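Local structure of putative rubredoxin reductase (3FG2) at residues A[31-34]-A[38-41]; A[4-9]-A[15-20]; A[42-47]-A[57-62]. The protein probably passes electrons from NADH through its FAD cofactor to a ferredoxin that serves the cytochrome P450 CYP199A2. All blocks are in the same frame, centred on the assembly; numbering follows the deposited sequence.

Contact 1 (A[31-34]-A[38-41]). With FAD (flavin-adenine dinucleotide), chain B.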
loop_
_atom_site.group_PDB
_atom_site.type_symbol
_atom_site.label_atom_id
_atom_site.label_comp_id
_atom_site.label_asym_id
_atom_site.label_seq_id
_atom_site.Cartn_x
_atom_site.Cartn_y
_atom_site.Cartn_z
ATOM N N LEU A 31 -10.327 4.590 19.070
ATOM C CA LEU A 31 -9.631 3.947 17.962
ATOM C C LEU A 31 -9.676 2.428 18.109
ATOM O O LEU A 31 -8.924 1.858 18.892
ATOM C CB LEU A 31 -8.168 4.406 17.940
ATOM C CG LEU A 31 -7.472 4.715 16.611
ATOM C CD1 LEU A 31 -5.960 4.631 16.825
ATOM C CD2 LEU A 31 -7.905 3.736 15.531
ATOM N N ILE A 32 -10.547 1.775 17.350
ATOM C CA ILE A 32 -10.674 0.317 17.409
ATOM C C ILE A 32 -9.519 -0.361 16.673
ATOM O O ILE A 32 -9.382 -0.232 15.456
ATOM C CB ILE A 32 -12.004 -0.122 16.785
ATOM C CG1 ILE A 32 -13.144 0.613 17.488
ATOM C CG2 ILE A 32 -12.167 -1.638 16.900
ATOM C CD1 ILE A 32 -14.428 0.664 16.699
ATOM N N ASN A 33 -8.694 -1.088 17.422
ATOM C CA ASN A 33 -7.529 -1.763 16.860
ATOM C C ASN A 33 -7.627 -3.283 17.003
ATOM O O ASN A 33 -7.484 -3.812 18.107
ATOM C CB ASN A 33 -6.274 -1.231 17.562
ATOM C CG ASN A 33 -5.002 -1.840 17.029
ATOM O OD1 ASN A 33 -4.927 -2.221 15.857
ATOM N ND2 ASN A 33 -3.977 -1.918 17.882
ATOM N N ASP A 34 -7.854 -3.984 15.888
ATOM C CA ASP A 34 -7.994 -5.443 15.923
ATOM C C ASP A 34 -6.703 -6.253 15.827
ATOM O O ASP A 34 -6.741 -7.446 15.521
ATOM C CB ASP A 34 -8.955 -5.922 14.829
ATOM C CG ASP A 34 -8.334 -5.878 13.450
ATOM O OD1 ASP A 34 -8.994 -6.316 12.482
ATOM O OD2 ASP A 34 -7.183 -5.406 13.333
ATOM N N LEU A 38 0.569 -2.100 18.979
ATOM C CA LEU A 38 0.250 -0.690 19.046
ATOM C C LEU A 38 0.238 -0.313 17.571
ATOM O O LEU A 38 0.936 -0.944 16.771
ATOM C CB LEU A 38 1.362 0.077 19.769
ATOM C CG LEU A 38 1.735 -0.385 21.182
ATOM C CD1 LEU A 38 2.988 0.343 21.637
ATOM C CD2 LEU A 38 0.575 -0.127 22.138
ATOM N N PRO A 39 -0.564 0.693 17.181
ATOM C CA PRO A 39 -0.603 1.092 15.771
ATOM C C PRO A 39 0.822 1.125 15.213
ATOM O O PRO A 39 1.709 1.713 15.822
ATOM C CB PRO A 39 -1.250 2.467 15.837
ATOM C CG PRO A 39 -2.240 2.290 16.938
ATOM C CD PRO A 39 -1.437 1.556 17.995
ATOM N N TYR A 40 1.042 0.498 14.060
ATOM C CA TYR A 40 2.384 0.440 13.493
ATOM C C TYR A 40 2.513 0.757 12.005
ATOM O O TYR A 40 1.527 0.818 11.271
ATOM C CB TYR A 40 2.981 -0.942 13.773
ATOM C CG TYR A 40 2.246 -2.082 13.100
ATOM C CD1 TYR A 40 2.648 -2.552 11.850
ATOM C CD2 TYR A 40 1.156 -2.700 13.716
ATOM C CE1 TYR A 40 1.991 -3.610 11.228
ATOM C CE2 TYR A 40 0.485 -3.762 13.099
ATOM C CZ TYR A 40 0.914 -4.210 11.856
ATOM O OH TYR A 40 0.278 -5.261 11.235
ATOM N N GLN A 41 3.757 0.944 11.575
ATOM C CA GLN A 41 4.084 1.268 10.190
ATOM C C GLN A 41 4.148 0.017 9.311
ATOM O O GLN A 41 4.683 -1.014 9.718
ATOM C CB GLN A 41 5.444 1.973 10.127
ATOM C CG GLN A 41 5.605 3.177 11.057
ATOM C CD GLN A 41 7.070 3.561 11.253
ATOM O OE1 GLN A 41 7.768 3.913 10.299
ATOM N NE2 GLN A 41 7.541 3.479 12.495
HETATM P PA FAD B . -3.825 -0.380 6.998
HETATM O O1A FAD B . -3.832 -1.720 6.354
HETATM O O2A FAD B . -2.670 0.193 7.411
HETATM O O5B FAD B . -4.553 -0.719 8.309
HETATM C C5B FAD B . -5.882 -1.325 8.390
HETATM C C4B FAD B . -6.022 -1.733 9.873
HETATM O O4B FAD B . -7.464 -1.927 10.133
HETATM C C3B FAD B . -5.348 -3.060 10.267
HETATM O O3B FAD B . -4.577 -3.045 11.427
HETATM C C2B FAD B . -6.507 -4.017 10.236
HETATM O O2B FAD B . -6.275 -5.198 10.938
HETATM C C1B FAD B . -7.573 -3.182 10.881
HETATM N N9A FAD B . -8.966 -3.579 10.660
HETATM C C8A FAD B . -9.504 -4.109 9.515
HETATM N N7A FAD B . -10.800 -4.374 9.627
HETATM C C5A FAD B . -11.131 -4.004 10.898
HETATM C C6A FAD B . -12.413 -4.048 11.636
HETATM N N6A FAD B . -13.542 -4.495 11.137
HETATM N N1A FAD B . -12.351 -3.574 12.931
HETATM C C2A FAD B . -11.191 -3.096 13.494
HETATM N N3A FAD B . -9.981 -3.023 12.890
HETATM C C4A FAD B . -10.000 -3.489 11.588
HETATM N N1 FAD B . 2.894 2.450 0.830
HETATM C C2 FAD B . 3.776 3.382 0.469
HETATM O O2 FAD B . 3.424 4.462 0.102
HETATM N N3 FAD B . 5.189 3.145 0.503
HETATM C C4 FAD B . 5.709 1.932 0.920
HETATM O O4 FAD B . 6.916 1.769 0.942
HETATM C C4X FAD B . 4.753 0.905 1.323
HETATM N N5 FAD B . 5.203 -0.301 1.750
HETATM C C5X FAD B . 4.272 -1.249 2.133
HETATM C C6 FAD B . 4.763 -2.504 2.591
HETATM C C7 FAD B . 3.912 -3.510 3.002
HETATM C C7M FAD B . 4.486 -4.828 3.482
HETATM C C8 FAD B . 2.460 -3.295 2.968
HETATM C C8M FAD B . 1.469 -4.350 3.405
HETATM C C9 FAD B . 1.961 -2.057 2.511
HETATM C C9A FAD B . 2.850 -1.035 2.098
HETATM N N10 FAD B . 2.406 0.272 1.630
HETATM C C10 FAD B . 3.313 1.223 1.255
HETATM C "C1'" FAD B . 0.943 0.518 1.594
HETATM C "C2'" FAD B . 0.466 1.160 2.933
HETATM O "O2'" FAD B . 0.867 0.319 3.992
HETATM C "C3'" FAD B . -1.041 1.298 2.871
HETATM O "O3'" FAD B . -1.397 2.172 1.806
HETATM C "C4'" FAD B . -1.561 1.859 4.184
HETATM O "O4'" FAD B . -1.202 0.985 5.287
HETATM C "C5'" FAD B . -3.063 1.976 4.093
HETATM O "O5'" FAD B . -3.569 2.519 5.487
HETATM P P FAD B . -4.894 2.054 6.021
HETATM O O1P FAD B . -4.992 2.846 7.356
HETATM O O2P FAD B . -5.963 2.239 5.145
HETATM O O3P FAD B . -4.853 0.617 6.305
#

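Contact 2 (A[4-9]-A[15-20]). With FAD (flavin-adenine dinucleotide), chain B.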
loop_
_atom_site.group_PDB
_atom_site.type_symbol
_atom_site.label_atom_id
_atom_site.label_comp_id
_atom_site.label_asym_id
_atom_site.label_seq_id
_atom_site.Cartn_x
_atom_site.Cartn_y
_atom_site.Cartn_z
ATOM N N VAL A 4 -16.304 10.259 18.157
ATOM C CA VAL A 4 -15.891 9.885 16.809
ATOM C C VAL A 4 -15.241 8.517 16.927
ATOM O O VAL A 4 -14.223 8.356 17.606
ATOM C CB VAL A 4 -14.854 10.865 16.216
ATOM C CG1 VAL A 4 -14.306 10.303 14.909
ATOM C CG2 VAL A 4 -15.493 12.218 15.974
ATOM N N LEU A 5 -15.838 7.531 16.273
ATOM C CA LEU A 5 -15.320 6.174 16.324
ATOM C C LEU A 5 -14.519 5.836 15.075
ATOM O O LEU A 5 -15.016 5.972 13.955
ATOM C CB LEU A 5 -16.482 5.188 16.483
ATOM C CG LEU A 5 -16.568 4.397 17.791
ATOM C CD1 LEU A 5 -16.257 5.295 18.978
ATOM C CD2 LEU A 5 -17.959 3.786 17.911
ATOM N N ILE A 6 -13.276 5.400 15.274
ATOM C CA ILE A 6 -12.413 5.030 14.160
ATOM C C ILE A 6 -12.227 3.521 14.153
ATOM O O ILE A 6 -11.720 2.946 15.122
ATOM C CB ILE A 6 -11.026 5.665 14.274
ATOM C CG1 ILE A 6 -11.153 7.167 14.519
ATOM C CG2 ILE A 6 -10.243 5.400 12.999
ATOM C CD1 ILE A 6 -9.848 7.819 14.915
ATOM N N ALA A 7 -12.642 2.893 13.053
ATOM C CA ALA A 7 -12.537 1.442 12.878
ATOM C C ALA A 7 -11.321 1.117 12.027
ATOM O O ALA A 7 -11.351 1.278 10.809
ATOM C CB ALA A 7 -13.787 0.915 12.204
ATOM N N GLY A 8 -10.263 0.643 12.672
ATOM C CA GLY A 8 -9.038 0.329 11.956
ATOM C C GLY A 8 -7.971 1.284 12.454
ATOM O O GLY A 8 -8.139 2.500 12.355
ATOM N N ALA A 9 -6.883 0.744 12.999
ATOM C CA ALA A 9 -5.810 1.575 13.537
ATOM C C ALA A 9 -4.479 1.413 12.809
ATOM O O ALA A 9 -3.440 1.198 13.438
ATOM C CB ALA A 9 -5.626 1.285 15.024
ATOM N N GLN A 15 -3.714 8.251 11.851
ATOM C CA GLN A 15 -3.581 9.633 11.399
ATOM C C GLN A 15 -4.824 10.489 11.611
ATOM O O GLN A 15 -4.715 11.650 12.006
ATOM C CB GLN A 15 -3.184 9.674 9.923
ATOM C CG GLN A 15 -2.821 11.067 9.434
ATOM C CD GLN A 15 -1.647 11.663 10.194
ATOM O OE1 GLN A 15 -1.748 12.756 10.767
ATOM N NE2 GLN A 15 -0.523 10.948 10.203
ATOM N N VAL A 16 -6.005 9.944 11.344
ATOM C CA VAL A 16 -7.218 10.729 11.538
ATOM C C VAL A 16 -7.402 11.027 13.029
ATOM O O VAL A 16 -7.841 12.112 13.408
ATOM C CB VAL A 16 -8.466 10.007 10.992
ATOM C CG1 VAL A 16 -8.756 8.768 11.806
ATOM C CG2 VAL A 16 -9.651 10.947 11.012
ATOM N N ALA A 17 -7.049 10.068 13.876
ATOM C CA ALA A 17 -7.167 10.266 15.315
ATOM C C ALA A 17 -6.272 11.435 15.714
ATOM O O ALA A 17 -6.714 12.393 16.352
ATOM C CB ALA A 17 -6.738 9.001 16.061
ATOM N N VAL A 18 -5.007 11.340 15.327
ATOM C CA VAL A 18 -4.032 12.371 15.635
ATOM C C VAL A 18 -4.402 13.729 15.046
ATOM O O VAL A 18 -4.426 14.725 15.765
ATOM C CB VAL A 18 -2.636 11.955 15.141
ATOM C CG1 VAL A 18 -1.680 13.138 15.193
ATOM C CG2 VAL A 18 -2.115 10.815 16.004
ATOM N N SER A 19 -4.703 13.768 13.751
ATOM C CA SER A 19 -5.058 15.020 13.096
ATOM C C SER A 19 -6.312 15.630 13.695
ATOM O O SER A 19 -6.493 16.852 13.685
ATOM C CB SER A 19 -5.265 14.802 11.599
ATOM O OG SER A 19 -4.041 14.471 10.968
ATOM N N LEU A 20 -7.180 14.773 14.213
ATOM C CA LEU A 20 -8.419 15.231 14.819
ATOM C C LEU A 20 -8.060 16.040 16.069
ATOM O O LEU A 20 -8.579 17.140 16.284
ATOM C CB LEU A 20 -9.279 14.019 15.172
ATOM C CG LEU A 20 -10.804 14.051 15.028
ATOM C CD1 LEU A 20 -11.243 14.912 13.849
ATOM C CD2 LEU A 20 -11.281 12.602 14.859
HETATM P PA FAD B . -3.825 -0.380 6.998
HETATM O O1A FAD B . -3.832 -1.720 6.354
HETATM O O2A FAD B . -2.670 0.193 7.411
HETATM O O5B FAD B . -4.553 -0.719 8.309
HETATM C C5B FAD B . -5.882 -1.325 8.390
HETATM C C4B FAD B . -6.022 -1.733 9.873
HETATM O O4B FAD B . -7.464 -1.927 10.133
HETATM C C3B FAD B . -5.348 -3.060 10.267
HETATM O O3B FAD B . -4.577 -3.045 11.427
HETATM C C2B FAD B . -6.507 -4.017 10.236
HETATM O O2B FAD B . -6.275 -5.198 10.938
HETATM C C1B FAD B . -7.573 -3.182 10.881
HETATM N N9A FAD B . -8.966 -3.579 10.660
HETATM C C8A FAD B . -9.504 -4.109 9.515
HETATM N N7A FAD B . -10.800 -4.374 9.627
HETATM C C5A FAD B . -11.131 -4.004 10.898
HETATM C C6A FAD B . -12.413 -4.048 11.636
HETATM N N6A FAD B . -13.542 -4.495 11.137
HETATM N N1A FAD B . -12.351 -3.574 12.931
HETATM C C2A FAD B . -11.191 -3.096 13.494
HETATM N N3A FAD B . -9.981 -3.023 12.890
HETATM C C4A FAD B . -10.000 -3.489 11.588
HETATM N N1 FAD B . 2.894 2.450 0.830
HETATM C C2 FAD B . 3.776 3.382 0.469
HETATM O O2 FAD B . 3.424 4.462 0.102
HETATM N N3 FAD B . 5.189 3.145 0.503
HETATM C C4 FAD B . 5.709 1.932 0.920
HETATM O O4 FAD B . 6.916 1.769 0.942
HETATM C C4X FAD B . 4.753 0.905 1.323
HETATM N N5 FAD B . 5.203 -0.301 1.750
HETATM C C5X FAD B . 4.272 -1.249 2.133
HETATM C C6 FAD B . 4.763 -2.504 2.591
HETATM C C7 FAD B . 3.912 -3.510 3.002
HETATM C C7M FAD B . 4.486 -4.828 3.482
HETATM C C8 FAD B . 2.460 -3.295 2.968
HETATM C C8M FAD B . 1.469 -4.350 3.405
HETATM C C9 FAD B . 1.961 -2.057 2.511
HETATM C C9A FAD B . 2.850 -1.035 2.098
HETATM N N10 FAD B . 2.406 0.272 1.630
HETATM C C10 FAD B . 3.313 1.223 1.255
HETATM C "C1'" FAD B . 0.943 0.518 1.594
HETATM C "C2'" FAD B . 0.466 1.160 2.933
HETATM O "O2'" FAD B . 0.867 0.319 3.992
HETATM C "C3'" FAD B . -1.041 1.298 2.871
HETATM O "O3'" FAD B . -1.397 2.172 1.806
HETATM C "C4'" FAD B . -1.561 1.859 4.184
HETATM O "O4'" FAD B . -1.202 0.985 5.287
HETATM C "C5'" FAD B . -3.063 1.976 4.093
HETATM O "O5'" FAD B . -3.569 2.519 5.487
HETATM P P FAD B . -4.894 2.054 6.021
HETATM O O1P FAD B . -4.992 2.846 7.356
HETATM O O2P FAD B . -5.963 2.239 5.145
HETATM O O3P FAD B . -4.853 0.617 6.305
#

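Contact 3 (A[42-47]-A[57-62]). With FAD (flavin-adenine dinucleotide), chain B.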
loop_
_atom_site.group_PDB
_atom_site.type_symbol
_atom_site.label_atom_id
_atom_site.label_comp_id
_atom_site.label_asym_id
_atom_site.label_seq_id
_atom_site.Cartn_x
_atom_site.Cartn_y
_atom_site.Cartn_z
ATOM N N ARG A 42 3.622 0.129 8.096
ATOM C CA ARG A 42 3.621 -0.976 7.143
ATOM C C ARG A 42 4.850 -1.046 6.232
ATOM O O ARG A 42 5.434 -2.109 6.048
ATOM C CB ARG A 42 2.368 -0.913 6.265
ATOM C CG ARG A 42 1.205 -1.748 6.766
ATOM C CD ARG A 42 0.685 -1.246 8.088
ATOM N NE ARG A 42 -0.343 -2.121 8.644
ATOM C CZ ARG A 42 -0.935 -1.913 9.816
ATOM N NH1 ARG A 42 -0.594 -0.859 10.543
ATOM N NH2 ARG A 42 -1.859 -2.752 10.270
ATOM N N PRO A 43 5.268 0.089 5.661
ATOM C CA PRO A 43 6.426 0.118 4.761
ATOM C C PRO A 43 7.653 -0.692 5.164
ATOM O O PRO A 43 8.244 -1.386 4.332
ATOM C CB PRO A 43 6.731 1.613 4.639
ATOM C CG PRO A 43 5.363 2.230 4.746
ATOM C CD PRO A 43 4.768 1.454 5.909
ATOM N N PRO A 44 8.062 -0.615 6.438
ATOM C CA PRO A 44 9.243 -1.372 6.873
ATOM C C PRO A 44 9.063 -2.897 6.891
ATOM O O PRO A 44 10.044 -3.639 6.937
ATOM C CB PRO A 44 9.508 -0.816 8.276
ATOM C CG PRO A 44 8.902 0.568 8.226
ATOM C CD PRO A 44 7.623 0.315 7.491
ATOM N N LEU A 45 7.812 -3.355 6.854
ATOM C CA LEU A 45 7.500 -4.785 6.904
ATOM C C LEU A 45 8.145 -5.656 5.829
ATOM O O LEU A 45 8.497 -6.806 6.089
ATOM C CB LEU A 45 5.987 -4.981 6.867
ATOM C CG LEU A 45 5.221 -4.470 8.091
ATOM C CD1 LEU A 45 3.725 -4.584 7.841
ATOM C CD2 LEU A 45 5.627 -5.276 9.324
ATOM N N SER A 46 8.287 -5.118 4.625
ATOM C CA SER A 46 8.892 -5.861 3.530
ATOM C C SER A 46 10.257 -5.274 3.217
ATOM O O SER A 46 10.855 -5.567 2.178
ATOM C CB SER A 46 8.005 -5.778 2.291
ATOM O OG SER A 46 7.706 -4.428 1.993
ATOM N N LYS A 47 10.745 -4.443 4.132
ATOM C CA LYS A 47 12.030 -3.785 3.951
ATOM C C LYS A 47 12.957 -4.045 5.146
ATOM O O LYS A 47 13.215 -5.203 5.492
ATOM C CB LYS A 47 11.802 -2.279 3.753
ATOM C CG LYS A 47 10.824 -1.962 2.622
ATOM C CD LYS A 47 10.552 -0.471 2.501
ATOM C CE LYS A 47 9.632 -0.165 1.316
ATOM N NZ LYS A 47 8.280 -0.819 1.382
ATOM N N ASN A 57 8.095 -3.872 19.086
ATOM C CA ASN A 57 7.423 -2.640 18.699
ATOM C C ASN A 57 8.374 -1.570 18.178
ATOM O O ASN A 57 8.352 -0.425 18.632
ATOM C CB ASN A 57 6.609 -2.094 19.877
ATOM C CG ASN A 57 5.385 -2.948 20.197
ATOM O OD1 ASN A 57 5.506 -4.129 20.532
ATOM N ND2 ASN A 57 4.199 -2.349 20.093
ATOM N N SER A 58 9.208 -1.949 17.217
ATOM C CA SER A 58 10.152 -1.013 16.625
ATOM C C SER A 58 9.496 -0.299 15.444
ATOM O O SER A 58 10.073 0.621 14.857
ATOM C CB SER A 58 11.408 -1.758 16.165
ATOM O OG SER A 58 11.073 -2.930 15.441
ATOM N N LEU A 59 8.278 -0.722 15.113
ATOM C CA LEU A 59 7.523 -0.143 14.005
ATOM C C LEU A 59 6.330 0.698 14.470
ATOM O O LEU A 59 5.608 1.265 13.651
ATOM C CB LEU A 59 7.023 -1.254 13.079
ATOM C CG LEU A 59 8.058 -2.235 12.524
ATOM C CD1 LEU A 59 7.356 -3.246 11.624
ATOM C CD2 LEU A 59 9.137 -1.484 11.756
ATOM N N MET A 60 6.122 0.771 15.782
ATOM C CA MET A 60 5.022 1.548 16.348
ATOM C C MET A 60 5.058 3.011 15.889
ATOM O O MET A 60 6.133 3.605 15.771
ATOM C CB MET A 60 5.089 1.506 17.879
ATOM C CG MET A 60 6.432 1.976 18.447
ATOM S SD MET A 60 6.417 2.368 20.226
ATOM C CE MET A 60 6.516 0.768 20.954
ATOM N N PHE A 61 3.890 3.588 15.625
ATOM C CA PHE A 61 3.819 4.988 15.211
ATOM C C PHE A 61 4.306 5.841 16.376
ATOM O O PHE A 61 5.284 6.576 16.256
ATOM C CB PHE A 61 2.381 5.383 14.860
ATOM C CG PHE A 61 1.927 4.914 13.506
ATOM C CD1 PHE A 61 0.849 4.050 13.384
ATOM C CD2 PHE A 61 2.560 5.365 12.350
ATOM C CE1 PHE A 61 0.406 3.641 12.125
ATOM C CE2 PHE A 61 2.126 4.963 11.092
ATOM C CZ PHE A 61 1.046 4.100 10.980
ATOM N N ARG A 62 3.600 5.735 17.500
ATOM C CA ARG A 62 3.936 6.455 18.725
ATOM C C ARG A 62 3.884 5.441 19.861
ATOM O O ARG A 62 3.282 4.375 19.723
ATOM C CB ARG A 62 2.923 7.573 19.007
ATOM C CG ARG A 62 2.757 8.587 17.891
ATOM C CD ARG A 62 4.058 9.311 17.571
ATOM N NE ARG A 62 4.068 9.783 16.186
ATOM C CZ ARG A 62 3.356 10.809 15.732
ATOM N NH1 ARG A 62 2.577 11.492 16.558
ATOM N NH2 ARG A 62 3.397 11.131 14.444
HETATM P PA FAD B . -3.825 -0.380 6.998
HETATM O O1A FAD B . -3.832 -1.720 6.354
HETATM O O2A FAD B . -2.670 0.193 7.411
HETATM O O5B FAD B . -4.553 -0.719 8.309
HETATM C C5B FAD B . -5.882 -1.325 8.390
HETATM C C4B FAD B . -6.022 -1.733 9.873
HETATM O O4B FAD B . -7.464 -1.927 10.133
HETATM C C3B FAD B . -5.348 -3.060 10.267
HETATM O O3B FAD B . -4.577 -3.045 11.427
HETATM C C2B FAD B . -6.507 -4.017 10.236
HETATM O O2B FAD B . -6.275 -5.198 10.938
HETATM C C1B FAD B . -7.573 -3.182 10.881
HETATM N N9A FAD B . -8.966 -3.579 10.660
HETATM C C8A FAD B . -9.504 -4.109 9.515
HETATM N N7A FAD B . -10.800 -4.374 9.627
HETATM C C5A FAD B . -11.131 -4.004 10.898
HETATM C C6A FAD B . -12.413 -4.048 11.636
HETATM N N6A FAD B . -13.542 -4.495 11.137
HETATM N N1A FAD B . -12.351 -3.574 12.931
HETATM C C2A FAD B . -11.191 -3.096 13.494
HETATM N N3A FAD B . -9.981 -3.023 12.890
HETATM C C4A FAD B . -10.000 -3.489 11.588
HETATM N N1 FAD B . 2.894 2.450 0.830
HETATM C C2 FAD B . 3.776 3.382 0.469
HETATM O O2 FAD B . 3.424 4.462 0.102
HETATM N N3 FAD B . 5.189 3.145 0.503
HETATM C C4 FAD B . 5.709 1.932 0.920
HETATM O O4 FAD B . 6.916 1.769 0.942
HETATM C C4X FAD B . 4.753 0.905 1.323
HETATM N N5 FAD B . 5.203 -0.301 1.750
HETATM C C5X FAD B . 4.272 -1.249 2.133
HETATM C C6 FAD B . 4.763 -2.504 2.591
HETATM C C7 FAD B . 3.912 -3.510 3.002
HETATM C C7M FAD B . 4.486 -4.828 3.482
HETATM C C8 FAD B . 2.460 -3.295 2.968
HETATM C C8M FAD B . 1.469 -4.350 3.405
HETATM C C9 FAD B . 1.961 -2.057 2.511
HETATM C C9A FAD B . 2.850 -1.035 2.098
HETATM N N10 FAD B . 2.406 0.272 1.630
HETATM C C10 FAD B . 3.313 1.223 1.255
HETATM C "C1'" FAD B . 0.943 0.518 1.594
HETATM C "C2'" FAD B . 0.466 1.160 2.933
HETATM O "O2'" FAD B . 0.867 0.319 3.992
HETATM C "C3'" FAD B . -1.041 1.298 2.871
HETATM O "O3'" FAD B . -1.397 2.172 1.806
HETATM C "C4'" FAD B . -1.561 1.859 4.184
HETATM O "O4'" FAD B . -1.202 0.985 5.287
HETATM C "C5'" FAD B . -3.063 1.976 4.093
HETATM O "O5'" FAD B . -3.569 2.519 5.487
HETATM P P FAD B . -4.894 2.054 6.021
HETATM O O1P FAD B . -4.992 2.846 7.356
HETATM O O2P FAD B . -5.963 2.239 5.145
HETATM O O3P FAD B . -4.853 0.617 6.305
#

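Contact 1 (A[31-34]-A[38-41])
Asp-34 OD2 accepts a 2.6 Å hydrogen bond from O2B, the 2'-hydroxyl of the adenine-side ribose of FAD. An acidic side chain just past the second strand of a Rossmann-type domain is the classic partner for this ribose. CG sits between the backbone N and the carbonyl carbon (chi1 75°), which turns the carboxylate back toward the nucleotide; Asp-34 OD1 lies 3.1 Å from C4A of FAD and forms a salt bridge with Arg-78. Ile-32 supplies the apolar side of the site, its CG2 3.8 Å from C2A of FAD.

The two segments themselves meet loosely. Leu-31 CD1 approaches the Pro-39 ring at CG across 4.4 Å, while Asn-33 ND2 lies 4.3 Å from Pro-39 CD. Asparagine suits the turn because ND2 bonds to the carbonyl of His-37 and OD1 weakly to the amide of Glu-35, bridging the intervening residues. With an alanine in place of Asp-34, O2B would probably lose its acceptor and Arg-78 would be left without this charge mate. Glu-35, itself hydrogen-bonded to FAD and to Tyr-40 OH, follows directly, an arrangement that probably favours a cofactor whose ribose 2'-hydroxyl can donate to a carboxylate.

Contact 2 (A[4-9]-A[15-20])
Ile-6 leaves strand 4-7 with its CB directed at helix 11-22, and each atom beyond it finds the helix. At the branch, Ile-6 CG2 lies 3.9 Å from Val-16 CG1, and Ile-6 CG1 is at 4.0 Å from that same valine methyl. CG1 of Ile-6 is anti to the carbonyl carbon (chi1 -51°) and the chain then runs on extended, which carries CD1 in between Val-16 and Ala-17. There Ile-6 CD1 meets Val-16 CG1 at 3.4 Å, closer than usual van der Waals spacing, and Ala-17 CB at 3.5 Å. Ile-6 and Val-16 meet tip to tip, and Ala-17, having only CB, lets the delta methyl come in close.

Two residues back on the strand and one turn on along the helix, the pattern repeats: Val-4 CG1 touches Leu-20 CD2 at 3.8 Å, again tip to tip. Val-4 and Ile-6, at alternate positions, point to the same side of the sheet, where the helix lies, and branched aliphatic chains suit that buried interface. Ser-19 turns its OG back to the carbonyl of Gln-15.

Beyond the strand comes Gly-8, the first glycine of a GxGxxG sequence. Gly-8 CA lies 3.3 Å from O4B of FAD, where a side chain would collide with the ribose; the backbone angles would also jam a CB against the carbonyl O of Ala-7. The axes of strand 4-7 and of segment 15-20 of the helix make 154°, as in a beta-alpha-beta unit; strand 4-7 lies between strands 29-32 and 101-104, while helix 11-22 carries Leu-20 against Ile-29 and rests Gln-15 and Ser-19 on helix 293-306.

Contact 3 (A[42-47]-A[57-62])
Leu-59 packs its two methyls against Pro-44 and Leu-45, joining two parts of the long excursion that follows strand 29-32 in the FAD-binding domain of this pyridine nucleotide-disulphide oxidoreductase family. This is the tight part. Leu-59 CD2 lies 3.6 Å from Pro-44 CB, the leucine and proline side chains lying alongside, pointing opposite ways, and Leu-59 CD1 meets Leu-45 CD2 at 3.5 Å, these two side chains slanting across one another. A forked leucine suits the place because each branch finds its own partner; Leu-129 covers both leucines from helix 129-138.

Outward, Ser-58 is exposed, Pro-44 is partly exposed, and Asn-57 is poorly ordered, whereas Leu-59 is buried.

Away from Leu-59, segment 42-47 gives itself to the cofactor. Arg-42 bends at chi2 (65°) and runs along the pyrophosphate, with O2A of FAD 3.5 Å above the guanidinium plane, offset toward its rim; Arg-42 NH2, 3.0 Å from O3B of FAD, also makes a salt bridge to Glu-35. Pro-43 sets its CG 3.7 Å from C4X of the flavin. Lys-47 NZ, salt-bridged to Glu-156, donates to O4 of the flavin and weakly to N5, while a third bond, 3.0 Å long, runs from Lys-47 NZ to the carbonyl O of Pro-43, meeting the C=O at 124°.

Overall arrangement
From the N terminus the three contacts come in series, none nested in or crossing another. Contact 2 closes residues 10-14, the glycine-rich turn and the first turn of helix 11-22; contact 1 closes the short turn 35-37 at the end of strand 29-32; contact 3 closes the longer loop 48-56 before helix 64-69. Contacts 1 and 2 join through the parallel sheet, where Ile-32 pairs with Ile-6 and Gly-8. Contact 1 passes into contact 3, and the backbones of Pro-39 and Gln-41 bond to Phe-61 and Leu-59. Contacts 2 and 3 do not touch, yet FAD spans all three, its adenosine end at contacts 1 and 2, while contact 3 reaches from the flavin back to the pyrophosphate and ribose.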